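Local coordinates for heme utilization cystosolic carrier protein HutX (Pectobacterium carotovorum, PDB 2PH0) that probably binds heme and carries it within the cytosol during heme utilisation, at residues T11-D19 with F110-M118; I100-I111 with V123-F134. One frame throughout, in Å; residues are numbered along the deposited sequence.

Overall arrangement
The two contacts use different ends of strand 107-115 and illustrate how one strand serves surface and core alike. Interaction 1, near the surface, lays the loop leading into helix 17-23 against the strand's far end and its turn; a single arginine, gripping backbone carbonyls, carries much of it. Interaction 2, about 18 Å away between centres, is mostly buried: strands 107-115 and 118-126 pair by antiparallel backbone bonds interrupted by a bulge at one end, and aromatic and aliphatic side chains pack on both faces of the sheet. The segments overlap at F110 and I111, where I111 meets L17 in the first contact and V124 in the second. Interaction 2 also lies beside the second subunit, which does not touch interaction 1.

Interaction 1 (T11-D19 with F110-M118); sequences TNPDGTLED and FIERKFMGM
R113 reaches from strand 107-115 into the loop ahead of helix 17-23 and bonds its backbone. Its NH2 donates to G15 O at 2.8 Å, an almost straight bond lying near the guanidinium plane, and to P13 O at 2.9 Å, a more bent bond (132° at the hydrogen) that meets P13 O from above the carbonyl plane. NH1 adds a weak bond to G15 O. A water accepts from R113 NE and donates to P13 O, so the guanidinium is tied to the loop directly and through solvent. L17 lies over one face of this group, its CD2 above the centre of the plane and 3.6 Å from R113 CZ, while its other methyl, CD1, meets I111 CD1 tip to tip at 4.2 Å.

Further along, the backbone N of M116 donates to D14 O on a lone pair, at 3.3 Å. F115 points its CB away from the loop, but with chi1 at 178° (CG anti to the backbone N) its ring swings back beside T16, where CE1 lies 3.8 Å from T16 CG2. Behind this first shell, T16 is the N-cap of helix 17-23: its OG1 accepts from D19 N and donates to D19 OD2. The type I' turn from F115 to M118, with backbone bonds F115 N to M118 O and M118 N to F115 O, closes the hairpin between strands 107-115 and 118-126. K114 NZ bonds G117 O and forms a salt bridge with D119.

The loop is thus anchored by main-chain carbonyls accepting hydrogen bonds from a cationic side chain, with leucine shielding one guanidinium face; the partial negative charge of those oxygens probably favours the charged arginine.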
loop_
_atom_site.group_PDB
_atom_site.type_symbol
_atom_site.label_atom_id
_atom_site.label_comp_id
_atom_site.label_asym_id
_atom_site.label_seq_id
_atom_site.Cartn_x
_atom_site.Cartn_y
_atom_site.Cartn_z
ATOM N N THR B 11 12.722 -10.967 24.757
ATOM C CA THR B 11 11.634 -11.159 25.712
ATOM C C THR B 11 10.372 -11.468 24.918
ATOM O O THR B 11 9.289 -11.617 25.476
ATOM C CB THR B 11 11.380 -9.905 26.573
ATOM O OG1 THR B 11 10.876 -8.844 25.750
ATOM C CG2 THR B 11 12.665 -9.455 27.244
ATOM N N ASN B 12 10.533 -11.551 23.603
ATOM C CA ASN B 12 9.438 -11.850 22.690
ATOM C C ASN B 12 8.215 -10.952 22.826
ATOM O O ASN B 12 7.146 -11.408 23.226
ATOM C CB ASN B 12 9.003 -13.308 22.851
ATOM C CG ASN B 12 10.155 -14.276 22.709
ATOM O OD1 ASN B 12 10.947 -14.182 21.773
ATOM N ND2 ASN B 12 10.250 -15.221 23.639
ATOM N N PRO B 13 8.350 -9.661 22.487
ATOM C CA PRO B 13 7.201 -8.757 22.592
ATOM C C PRO B 13 6.166 -9.139 21.529
ATOM O O PRO B 13 6.530 -9.610 20.451
ATOM C CB PRO B 13 7.825 -7.386 22.350
ATOM C CG PRO B 13 8.918 -7.696 21.375
ATOM C CD PRO B 13 9.526 -8.961 21.943
ATOM N N ASP B 14 4.885 -8.948 21.833
ATOM C CA ASP B 14 3.827 -9.304 20.891
ATOM C C ASP B 14 3.109 -8.125 20.246
ATOM O O ASP B 14 2.001 -8.279 19.729
ATOM C CB ASP B 14 2.793 -10.207 21.572
ATOM C CG ASP B 14 2.308 -9.646 22.891
ATOM O OD1 ASP B 14 1.992 -8.439 22.944
ATOM O OD2 ASP B 14 2.238 -10.415 23.875
ATOM N N GLY B 15 3.727 -6.950 20.285
ATOM C CA GLY B 15 3.120 -5.785 19.666
ATOM C C GLY B 15 3.644 -5.711 18.246
ATOM O O GLY B 15 4.180 -6.696 17.751
ATOM N N THR B 16 3.489 -4.571 17.580
ATOM C CA THR B 16 3.997 -4.442 16.220
ATOM C C THR B 16 5.479 -4.120 16.301
ATOM O O THR B 16 5.929 -3.436 17.227
ATOM C CB THR B 16 3.321 -3.298 15.449
ATOM O OG1 THR B 16 3.626 -2.052 16.089
ATOM C CG2 THR B 16 1.819 -3.503 15.396
ATOM N N LEU B 17 6.242 -4.610 15.333
ATOM C CA LEU B 17 7.665 -4.341 15.318
ATOM C C LEU B 17 7.856 -2.873 14.952
ATOM O O LEU B 17 8.899 -2.276 15.235
ATOM C CB LEU B 17 8.363 -5.259 14.307
ATOM C CG LEU B 17 8.252 -6.757 14.628
ATOM C CD1 LEU B 17 8.965 -7.571 13.565
ATOM C CD2 LEU B 17 8.856 -7.039 16.003
ATOM N N GLU B 18 6.836 -2.292 14.325
ATOM C CA GLU B 18 6.895 -0.887 13.940
ATOM C C GLU B 18 7.032 0.003 15.162
ATOM O O GLU B 18 7.796 0.970 15.147
ATOM C CB GLU B 18 5.640 -0.468 13.171
ATOM C CG GLU B 18 5.659 -0.791 11.693
ATOM C CD GLU B 18 5.295 -2.225 11.396
ATOM O OE1 GLU B 18 4.974 -2.982 12.345
ATOM O OE2 GLU B 18 5.333 -2.593 10.204
ATOM N N ASP B 19 6.285 -0.312 16.216
ATOM C CA ASP B 19 6.346 0.479 17.441
ATOM C C ASP B 19 7.690 0.320 18.140
ATOM O O ASP B 19 8.175 1.242 18.791
ATOM C CB ASP B 19 5.208 0.099 18.393
ATOM C CG ASP B 19 3.841 0.473 17.846
ATOM O OD1 ASP B 19 3.730 1.542 17.205
ATOM O OD2 ASP B 19 2.877 -0.292 18.064
ATOM N N PHE B 110 11.886 -13.522 6.683
ATOM C CA PHE B 110 10.869 -14.526 6.949
ATOM C C PHE B 110 10.774 -14.530 8.476
ATOM O O PHE B 110 11.702 -14.938 9.173
ATOM C CB PHE B 110 11.308 -15.891 6.413
ATOM C CG PHE B 110 11.277 -15.990 4.909
ATOM C CD1 PHE B 110 12.280 -15.416 4.133
ATOM C CD2 PHE B 110 10.234 -16.649 4.271
ATOM C CE1 PHE B 110 12.237 -15.504 2.733
ATOM C CE2 PHE B 110 10.183 -16.741 2.878
ATOM C CZ PHE B 110 11.189 -16.166 2.111
ATOM N N ILE B 111 9.646 -14.050 8.985
ATOM C CA ILE B 111 9.451 -13.912 10.422
ATOM C C ILE B 111 8.353 -14.792 10.979
ATOM O O ILE B 111 7.235 -14.791 10.473
ATOM C CB ILE B 111 9.091 -12.448 10.761
ATOM C CG1 ILE B 111 10.126 -11.500 10.151
ATOM C CG2 ILE B 111 9.004 -12.258 12.264
ATOM C CD1 ILE B 111 9.778 -10.036 10.306
ATOM N N GLU B 112 8.675 -15.540 12.030
ATOM C CA GLU B 112 7.688 -16.378 12.690
ATOM C C GLU B 112 7.673 -15.891 14.137
ATOM O O GLU B 112 8.621 -16.121 14.882
ATOM C CB GLU B 112 8.083 -17.854 12.608
ATOM C CG GLU B 112 7.986 -18.423 11.197
ATOM C CD GLU B 112 8.341 -19.906 11.110
ATOM O OE1 GLU B 112 9.537 -20.255 11.216
ATOM O OE2 GLU B 112 7.418 -20.724 10.933
ATOM N N ARG B 113 6.616 -15.185 14.514
ATOM C CA ARG B 113 6.513 -14.651 15.871
ATOM C C ARG B 113 5.056 -14.510 16.290
ATOM O O ARG B 113 4.151 -14.611 15.469
ATOM C CB ARG B 113 7.197 -13.279 15.943
ATOM C CG ARG B 113 6.567 -12.237 15.022
ATOM C CD ARG B 113 7.326 -10.919 15.060
ATOM N NE ARG B 113 7.147 -10.204 16.320
ATOM C CZ ARG B 113 6.182 -9.320 16.551
ATOM N NH1 ARG B 113 5.299 -9.027 15.604
ATOM N NH2 ARG B 113 6.102 -8.726 17.732
ATOM N N LYS B 114 4.825 -14.282 17.576
ATOM C CA LYS B 114 3.461 -14.112 18.042
ATOM C C LYS B 114 3.028 -12.656 17.972
ATOM O O LYS B 114 3.832 -11.749 18.154
ATOM C CB LYS B 114 3.313 -14.614 19.479
ATOM C CG LYS B 114 3.197 -16.119 19.605
ATOM C CD LYS B 114 2.912 -16.522 21.041
ATOM C CE LYS B 114 2.512 -17.980 21.123
ATOM N NZ LYS B 114 1.294 -18.234 20.300
ATOM N N PHE B 115 1.749 -12.447 17.681
ATOM C CA PHE B 115 1.171 -11.113 17.626
ATOM C C PHE B 115 -0.193 -11.213 18.286
ATOM O O PHE B 115 -1.041 -11.994 17.853
ATOM C CB PHE B 115 0.998 -10.631 16.189
ATOM C CG PHE B 115 0.368 -9.270 16.087
ATOM C CD1 PHE B 115 1.012 -8.148 16.605
ATOM C CD2 PHE B 115 -0.880 -9.109 15.490
ATOM C CE1 PHE B 115 0.420 -6.887 16.532
ATOM C CE2 PHE B 115 -1.480 -7.851 15.411
ATOM C CZ PHE B 115 -0.829 -6.739 15.933
HETATM N N MSE B 116 -0.408 -10.426 19.333
HETATM C CA MSE B 116 -1.681 -10.471 20.034
HETATM C C MSE B 116 -1.918 -11.889 20.544
HETATM O O MSE B 116 -3.058 -12.345 20.632
HETATM C CB MSE B 116 -2.821 -10.066 19.096
HETATM C CG MSE B 116 -2.714 -8.659 18.539
HETATM SE SE MSE B 116 -2.911 -7.316 19.898
HETATM C CE MSE B 116 -4.826 -7.433 20.143
ATOM N N GLY B 117 -0.829 -12.589 20.850
ATOM C CA GLY B 117 -0.926 -13.942 21.370
ATOM C C GLY B 117 -1.075 -15.082 20.378
ATOM O O GLY B 117 -1.106 -16.245 20.780
HETATM N N MSE B 118 -1.159 -14.772 19.088
HETATM C CA MSE B 118 -1.305 -15.821 18.086
HETATM C C MSE B 118 -0.082 -15.952 17.193
HETATM O O MSE B 118 0.549 -14.957 16.845
HETATM C CB MSE B 118 -2.534 -15.559 17.221
HETATM C CG MSE B 118 -3.839 -15.602 17.984
HETATM SE SE MSE B 118 -5.324 -15.357 16.805
HETATM C CE MSE B 118 -5.624 -17.198 16.308
HETATM O O HOH W 1 8.467 -10.279 18.806
#

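Interaction 2 (I100-I111 with V123-F134); sequences IRATSCQHIAFI and VVFFNANGAAMF
Backbone bonds join A109 and V124 in both directions: V124 N donates to A109 O at 2.8 Å and A109 N to V124 O at 2.9 Å. Next along, F126 N donates to H107 O. The return is shared, since F126 O takes a 2.8 Å bond from Q106 N, nearly along the C=O axis, and a weak one from H107 N; two residues facing one make this a classic beta bulge. Beyond it a water spans S104 O and A128 N, and both S104 and N127 bind D69 of the second subunit.

On one face, F126 lies with its ring edge toward the neighbouring strand, its CE2 3.7 Å from A109 CB, while V124 CG1 sits over a ring face. F29 stacks on H107 and meets F126 edge-to-face, and V32 of helix 28-33 touches A109 and F126. V124 CG2 is also 3.9 Å from I111 CD1.

The opposite face carries I108, F110, V123 and F125. V123 CG2 approaches F110 CE2 at 3.7 Å, and V123 CG1 lies over that ring, offset toward its rim. I108 runs beside F125, and C105 SG, swung anti to its backbone N (chi1 -173°), comes to the F125 ring edge. At the corner at M133, its CE meets I100 CG2 at 3.7 Å, and the I100 side chain crosses that of F134 at about a right angle, CD1 nearest F134 CZ.

Residues 107-111 and 123-126 are the open end of the beta hairpin of strands 107-115 and 118-126, the second and third strands of a six-stranded antiparallel sheet with helices packed on both faces.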
loop_
_atom_site.group_PDB
_atom_site.type_symbol
_atom_site.label_atom_id
_atom_site.label_comp_id
_atom_site.label_asym_id
_atom_site.label_seq_id
_atom_site.Cartn_x
_atom_site.Cartn_y
_atom_site.Cartn_z
ATOM N N ILE B 100 5.759 -3.079 -8.829
ATOM C CA ILE B 100 6.781 -3.014 -7.788
ATOM C C ILE B 100 8.120 -2.642 -8.421
ATOM O O ILE B 100 8.579 -3.306 -9.356
ATOM C CB ILE B 100 6.886 -4.371 -7.062
ATOM C CG1 ILE B 100 5.535 -4.702 -6.423
ATOM C CG2 ILE B 100 7.997 -4.331 -6.018
ATOM C CD1 ILE B 100 5.374 -6.152 -5.979
ATOM N N ARG B 101 8.749 -1.582 -7.921
ATOM C CA ARG B 101 10.023 -1.138 -8.478
ATOM C C ARG B 101 11.131 -2.146 -8.195
ATOM O O ARG B 101 11.443 -2.441 -7.037
ATOM C CB ARG B 101 10.403 0.238 -7.934
ATOM C CG ARG B 101 11.647 0.816 -8.604
ATOM C CD ARG B 101 11.977 2.209 -8.093
ATOM N NE ARG B 101 10.910 3.163 -8.377
ATOM C CZ ARG B 101 11.022 4.478 -8.211
ATOM N NH1 ARG B 101 12.157 4.998 -7.763
ATOM N NH2 ARG B 101 9.998 5.274 -8.492
ATOM N N ALA B 102 11.729 -2.648 -9.278
ATOM C CA ALA B 102 12.782 -3.670 -9.239
ATOM C C ALA B 102 13.990 -3.436 -8.338
ATOM O O ALA B 102 14.374 -4.314 -7.571
ATOM C CB ALA B 102 13.259 -3.956 -10.662
ATOM N N THR B 103 14.602 -2.264 -8.443
ATOM C CA THR B 103 15.785 -1.944 -7.649
ATOM C C THR B 103 15.497 -1.622 -6.182
ATOM O O THR B 103 16.420 -1.486 -5.377
ATOM C CB THR B 103 16.522 -0.723 -8.243
ATOM O OG1 THR B 103 17.757 -0.519 -7.544
ATOM C CG2 THR B 103 15.658 0.539 -8.099
ATOM N N SER B 104 14.226 -1.504 -5.830
ATOM C CA SER B 104 13.874 -1.118 -4.470
ATOM C C SER B 104 14.117 -2.111 -3.341
ATOM O O SER B 104 14.564 -1.716 -2.260
ATOM C CB SER B 104 12.414 -0.659 -4.430
ATOM O OG SER B 104 12.270 0.574 -5.109
ATOM N N CYS B 105 13.848 -3.388 -3.577
ATOM C CA CYS B 105 14.022 -4.369 -2.504
ATOM C C CYS B 105 15.476 -4.715 -2.201
ATOM O O CYS B 105 16.187 -5.252 -3.044
ATOM C CB CYS B 105 13.239 -5.639 -2.814
ATOM S SG CYS B 105 13.256 -6.815 -1.431
ATOM N N GLN B 106 15.907 -4.413 -0.983
ATOM C CA GLN B 106 17.282 -4.681 -0.574
ATOM C C GLN B 106 17.399 -5.800 0.457
ATOM O O GLN B 106 18.467 -6.408 0.613
ATOM C CB GLN B 106 17.921 -3.408 -0.009
ATOM C CG GLN B 106 18.136 -2.307 -1.030
ATOM C CD GLN B 106 18.941 -2.765 -2.232
ATOM O OE1 GLN B 106 20.061 -3.257 -2.091
ATOM N NE2 GLN B 106 18.373 -2.602 -3.425
ATOM N N HIS B 107 16.305 -6.070 1.161
ATOM C CA HIS B 107 16.294 -7.112 2.184
ATOM C C HIS B 107 14.942 -7.809 2.234
ATOM O O HIS B 107 13.900 -7.201 1.970
ATOM C CB HIS B 107 16.579 -6.512 3.563
ATOM C CG HIS B 107 17.907 -5.825 3.667
ATOM N ND1 HIS B 107 19.104 -6.506 3.623
ATOM C CD2 HIS B 107 18.221 -4.516 3.805
ATOM C CE1 HIS B 107 20.100 -5.645 3.729
ATOM N NE2 HIS B 107 19.592 -4.431 3.841
ATOM N N ILE B 108 14.965 -9.095 2.559
ATOM C CA ILE B 108 13.738 -9.869 2.677
ATOM C C ILE B 108 13.847 -10.641 3.981
ATOM O O ILE B 108 14.905 -11.187 4.302
ATOM C CB ILE B 108 13.561 -10.854 1.503
ATOM C CG1 ILE B 108 13.471 -10.082 0.179
ATOM C CG2 ILE B 108 12.291 -11.683 1.703
ATOM C CD1 ILE B 108 13.281 -10.961 -1.056
ATOM N N ALA B 109 12.764 -10.674 4.745
ATOM C CA ALA B 109 12.785 -11.390 6.016
ATOM C C ALA B 109 11.603 -12.329 6.162
ATOM O O ALA B 109 10.468 -11.988 5.805
ATOM C CB ALA B 109 12.796 -10.392 7.187
ATOM N N PHE B 110 11.886 -13.522 6.683
ATOM C CA PHE B 110 10.869 -14.526 6.949
ATOM C C PHE B 110 10.774 -14.530 8.476
ATOM O O PHE B 110 11.702 -14.938 9.173
ATOM C CB PHE B 110 11.308 -15.891 6.413
ATOM C CG PHE B 110 11.277 -15.990 4.909
ATOM C CD1 PHE B 110 12.280 -15.416 4.133
ATOM C CD2 PHE B 110 10.234 -16.649 4.271
ATOM C CE1 PHE B 110 12.237 -15.504 2.733
ATOM C CE2 PHE B 110 10.183 -16.741 2.878
ATOM C CZ PHE B 110 11.189 -16.166 2.111
ATOM N N ILE B 111 9.646 -14.050 8.985
ATOM C CA ILE B 111 9.451 -13.912 10.422
ATOM C C ILE B 111 8.353 -14.792 10.979
ATOM O O ILE B 111 7.235 -14.791 10.473
ATOM C CB ILE B 111 9.091 -12.448 10.761
ATOM C CG1 ILE B 111 10.126 -11.500 10.151
ATOM C CG2 ILE B 111 9.004 -12.258 12.264
ATOM C CD1 ILE B 111 9.778 -10.036 10.306
ATOM N N VAL B 123 6.390 -12.581 5.406
ATOM C CA VAL B 123 7.549 -12.352 4.565
ATOM C C VAL B 123 7.530 -10.848 4.368
ATOM O O VAL B 123 6.571 -10.301 3.817
ATOM C CB VAL B 123 7.436 -13.030 3.195
ATOM C CG1 VAL B 123 8.696 -12.741 2.394
ATOM C CG2 VAL B 123 7.245 -14.526 3.365
ATOM N N VAL B 124 8.572 -10.179 4.841
ATOM C CA VAL B 124 8.643 -8.724 4.742
ATOM C C VAL B 124 9.696 -8.269 3.738
ATOM O O VAL B 124 10.825 -8.736 3.763
ATOM C CB VAL B 124 8.952 -8.111 6.116
ATOM C CG1 VAL B 124 8.868 -6.594 6.041
ATOM C CG2 VAL B 124 7.956 -8.652 7.163
ATOM N N PHE B 125 9.309 -7.352 2.854
ATOM C CA PHE B 125 10.202 -6.823 1.823
ATOM C C PHE B 125 10.592 -5.400 2.206
ATOM O O PHE B 125 9.729 -4.546 2.400
ATOM C CB PHE B 125 9.487 -6.848 0.463
ATOM C CG PHE B 125 9.067 -8.229 0.028
ATOM C CD1 PHE B 125 9.738 -8.881 -1.004
ATOM C CD2 PHE B 125 7.995 -8.874 0.646
ATOM C CE1 PHE B 125 9.345 -10.153 -1.417
ATOM C CE2 PHE B 125 7.591 -10.144 0.240
ATOM C CZ PHE B 125 8.270 -10.785 -0.796
ATOM N N PHE B 126 11.895 -5.155 2.313
ATOM C CA PHE B 126 12.435 -3.860 2.731
ATOM C C PHE B 126 13.187 -3.098 1.643
ATOM O O PHE B 126 13.865 -3.695 0.811
ATOM C CB PHE B 126 13.431 -4.052 3.881
ATOM C CG PHE B 126 12.875 -4.772 5.074
ATOM C CD1 PHE B 126 12.328 -4.062 6.140
ATOM C CD2 PHE B 126 12.948 -6.158 5.157
ATOM C CE1 PHE B 126 11.868 -4.720 7.278
ATOM C CE2 PHE B 126 12.484 -6.827 6.296
ATOM C CZ PHE B 126 11.948 -6.103 7.353
ATOM N N ASN B 127 13.094 -1.771 1.682
ATOM C CA ASN B 127 13.820 -0.940 0.730
ATOM C C ASN B 127 15.164 -0.559 1.368
ATOM O O ASN B 127 15.485 -1.008 2.472
ATOM C CB ASN B 127 13.016 0.322 0.359
ATOM C CG ASN B 127 12.685 1.195 1.558
ATOM O OD1 ASN B 127 13.355 1.143 2.589
ATOM N ND2 ASN B 127 11.654 2.025 1.415
ATOM N N ALA B 128 15.944 0.270 0.680
ATOM C CA ALA B 128 17.254 0.673 1.186
ATOM C C ALA B 128 17.207 1.449 2.495
ATOM O O ALA B 128 18.153 1.397 3.282
ATOM C CB ALA B 128 17.999 1.483 0.122
ATOM N N ASN B 129 16.115 2.169 2.734
ATOM C CA ASN B 129 15.979 2.937 3.968
ATOM C C ASN B 129 15.552 2.084 5.157
ATOM O O ASN B 129 15.441 2.588 6.272
ATOM C CB ASN B 129 14.980 4.081 3.791
ATOM C CG ASN B 129 15.506 5.177 2.891
ATOM O OD1 ASN B 129 16.672 5.559 2.980
ATOM N ND2 ASN B 129 14.644 5.701 2.029
ATOM N N GLY B 130 15.290 0.802 4.914
ATOM C CA GLY B 130 14.907 -0.087 5.996
ATOM C C GLY B 130 13.432 -0.126 6.336
ATOM O O GLY B 130 13.054 -0.682 7.367
ATOM N N ALA B 131 12.595 0.462 5.483
ATOM C CA ALA B 131 11.160 0.459 5.714
ATOM C C ALA B 131 10.544 -0.703 4.946
ATOM O O ALA B 131 11.104 -1.160 3.949
ATOM C CB ALA B 131 10.545 1.774 5.251
ATOM N N ALA B 132 9.393 -1.182 5.406
ATOM C CA ALA B 132 8.721 -2.287 4.730
ATOM C C ALA B 132 7.969 -1.772 3.522
ATOM O O ALA B 132 7.155 -0.856 3.643
ATOM C CB ALA B 132 7.744 -2.972 5.677
HETATM N N MSE B 133 8.248 -2.345 2.353
HETATM C CA MSE B 133 7.544 -1.947 1.138
HETATM C C MSE B 133 6.152 -2.561 1.246
HETATM O O MSE B 133 5.143 -1.944 0.891
HETATM C CB MSE B 133 8.300 -2.472 -0.079
HETATM C CG MSE B 133 9.653 -1.803 -0.245
HETATM SE SE MSE B 133 10.815 -2.717 -1.474
HETATM C CE MSE B 133 9.541 -3.036 -2.892
ATOM N N PHE B 134 6.111 -3.786 1.758
ATOM C CA PHE B 134 4.870 -4.506 1.991
ATOM C C PHE B 134 5.202 -5.790 2.736
ATOM O O PHE B 134 6.373 -6.157 2.869
ATOM C CB PHE B 134 4.117 -4.827 0.680
ATOM C CG PHE B 134 4.988 -5.362 -0.420
ATOM C CD1 PHE B 134 5.600 -4.496 -1.318
ATOM C CD2 PHE B 134 5.211 -6.730 -0.551
ATOM C CE1 PHE B 134 6.427 -4.983 -2.330
ATOM C CE2 PHE B 134 6.037 -7.226 -1.560
ATOM C CZ PHE B 134 6.647 -6.352 -2.449
HETATM O O HOH W 2 15.347 1.133 -2.076
#